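Local coordinates for leucyl aminopeptidase (Trypanosoma brucei brucei, PDB 5NTD), which probably removes N-terminal amino acids, leucine among them, from peptides as a manganese-bound M17 aminopeptidase whose active site is blocked here by bestatin, at residues E437-V442 / P511-E516. Residues are numbered along the deposited sequence; the frame is centred on the assembly and turned at random.
Sequences ETCFPV and PALLTE
Glu437 and Leu513 bring the two segments closest, with CA atoms 5.6 Å apart, where the residues leading into strand 439-441 pass the first turn of the C-terminal helix 511-519; from there the strand runs away from the helix. Glu437 reaches this turn with a chain extended beyond CG. Its OE1 accepts a hydrogen bond from Leu513 N (N to OE1 3.0 Å), and the donor approaches from above the carboxylate plane, 53° out of it. Gly510 N, just ahead of the helix, bonds the same oxygen, so one carboxylate oxygen takes two backbone N-H groups at the start of the helix, where the helix dipole would probably favour its negative charge. OE2 forms a salt bridge with Arg159, and Ala512 CB packs 3.4 Å from OE2. The first torsion of Leu513 (174°) sets CG opposite the backbone N, and its two methyls divide between Glu437 and the strand: CD1 lies 3.6 Å from Glu437 O and CD2 3.7 Å from Cys439 SG. In the catalytic domain, this buried contact joins the C-terminal helix to strand 439-441, which pairs in parallel with strand 415-419. Helix 422-435 also touches Leu513 through Met428, while helix 314-328 packs against Pro511 and Thr515.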
loop_
_atom_site.group_PDB
_atom_site.type_symbol
_atom_site.label_atom_id
_atom_site.label_comp_id
_atom_site.label_asym_id
_atom_site.label_seq_id
_atom_site.Cartn_x
_atom_site.Cartn_y
_atom_site.Cartn_z
ATOM N N GLU G 437 23.046 -12.912 -27.225
ATOM C CA GLU G 437 22.563 -13.024 -25.822
ATOM C C GLU G 437 23.303 -12.001 -24.979
ATOM O O GLU G 437 24.255 -12.292 -24.248
ATOM C CB GLU G 437 22.662 -14.454 -25.334
ATOM C CG GLU G 437 21.710 -15.332 -26.150
ATOM C CD GLU G 437 21.650 -16.790 -25.774
ATOM O OE1 GLU G 437 22.382 -17.206 -24.870
ATOM O OE2 GLU G 437 20.837 -17.521 -26.405
ATOM N N THR G 438 22.894 -10.758 -25.183
ATOM C CA THR G 438 23.683 -9.581 -24.789
ATOM C C THR G 438 23.726 -9.365 -23.272
ATOM O O THR G 438 22.814 -9.726 -22.578
ATOM C CB THR G 438 23.160 -8.292 -25.431
ATOM O OG1 THR G 438 21.746 -8.248 -25.290
ATOM C CG2 THR G 438 23.504 -8.252 -26.898
ATOM N N CYS G 439 24.834 -8.803 -22.821
ATOM C CA CYS G 439 25.097 -8.451 -21.445
ATOM C C CYS G 439 25.526 -6.996 -21.312
ATOM O O CYS G 439 25.864 -6.337 -22.286
ATOM C CB CYS G 439 26.184 -9.361 -20.817
ATOM S SG CYS G 439 25.784 -11.106 -20.910
ATOM N N PHE G 440 25.558 -6.533 -20.069
ATOM C CA PHE G 440 26.107 -5.205 -19.748
ATOM C C PHE G 440 26.622 -5.196 -18.320
ATOM O O PHE G 440 26.035 -5.828 -17.446
ATOM C CB PHE G 440 25.050 -4.126 -19.955
ATOM C CG PHE G 440 25.626 -2.751 -19.969
ATOM C CD1 PHE G 440 26.310 -2.284 -21.115
ATOM C CD2 PHE G 440 25.624 -1.975 -18.835
ATOM C CE1 PHE G 440 26.897 -1.034 -21.124
ATOM C CE2 PHE G 440 26.231 -0.735 -18.831
ATOM C CZ PHE G 440 26.857 -0.250 -19.971
ATOM N N PRO G 441 27.765 -4.532 -18.066
ATOM C CA PRO G 441 28.300 -4.577 -16.710
ATOM C C PRO G 441 27.543 -3.754 -15.702
ATOM O O PRO G 441 26.948 -2.712 -16.033
ATOM C CB PRO G 441 29.701 -3.995 -16.838
ATOM C CG PRO G 441 29.842 -3.513 -18.217
ATOM C CD PRO G 441 28.577 -3.710 -18.960
ATOM N N VAL G 442 27.562 -4.253 -14.467
ATOM C CA VAL G 442 27.161 -3.460 -13.319
ATOM C C VAL G 442 28.373 -3.171 -12.458
ATOM O O VAL G 442 29.372 -3.860 -12.534
ATOM C CB VAL G 442 26.036 -4.063 -12.492
ATOM C CG1 VAL G 442 24.780 -4.199 -13.331
ATOM C CG2 VAL G 442 26.433 -5.404 -11.910
ATOM N N PRO G 511 22.525 -20.295 -22.691
ATOM C CA PRO G 511 23.394 -21.353 -23.221
ATOM C C PRO G 511 24.289 -20.949 -24.383
ATOM O O PRO G 511 25.474 -21.217 -24.366
ATOM C CB PRO G 511 22.406 -22.425 -23.654
ATOM C CG PRO G 511 21.263 -22.235 -22.722
ATOM C CD PRO G 511 21.147 -20.755 -22.553
ATOM N N ALA G 512 23.733 -20.265 -25.359
ATOM C CA ALA G 512 24.511 -19.801 -26.518
ATOM C C ALA G 512 25.593 -18.800 -26.102
ATOM O O ALA G 512 26.692 -18.782 -26.646
ATOM C CB ALA G 512 23.620 -19.185 -27.575
ATOM N N LEU G 513 25.257 -17.946 -25.149
ATOM C CA LEU G 513 26.235 -17.007 -24.544
ATOM C C LEU G 513 27.462 -17.788 -24.042
ATOM O O LEU G 513 28.593 -17.458 -24.368
ATOM C CB LEU G 513 25.622 -16.237 -23.374
ATOM C CG LEU G 513 26.535 -15.322 -22.547
ATOM C CD1 LEU G 513 27.122 -14.230 -23.411
ATOM C CD2 LEU G 513 25.724 -14.726 -21.416
ATOM N N LEU G 514 27.200 -18.818 -23.261
ATOM C CA LEU G 514 28.263 -19.661 -22.730
ATOM C C LEU G 514 29.064 -20.365 -23.862
ATOM O O LEU G 514 30.282 -20.425 -23.825
ATOM C CB LEU G 514 27.715 -20.721 -21.794
ATOM C CG LEU G 514 27.164 -20.239 -20.461
ATOM C CD1 LEU G 514 26.535 -21.387 -19.691
ATOM C CD2 LEU G 514 28.273 -19.599 -19.626
ATOM N N THR G 515 28.344 -20.898 -24.833
ATOM C CA THR G 515 28.971 -21.597 -25.922
ATOM C C THR G 515 29.971 -20.671 -26.614
ATOM O O THR G 515 31.107 -21.046 -26.860
ATOM C CB THR G 515 27.947 -22.126 -26.919
ATOM O OG1 THR G 515 27.105 -23.075 -26.245
ATOM C CG2 THR G 515 28.648 -22.842 -28.086
ATOM N N GLU G 516 29.533 -19.445 -26.869
ATOM C CA GLU G 516 30.354 -18.458 -27.552
ATOM C C GLU G 516 31.516 -18.047 -26.665
ATOM O O GLU G 516 32.661 -17.905 -27.131
ATOM C CB GLU G 516 29.518 -17.278 -27.977
ATOM C CG GLU G 516 30.296 -16.150 -28.641
ATOM C CD GLU G 516 30.996 -16.564 -29.941
ATOM O OE1 GLU G 516 30.533 -17.516 -30.611
ATOM O OE2 GLU G 516 32.035 -15.939 -30.273
HETATM O O HOH W 1 20.648 -19.904 -26.187
#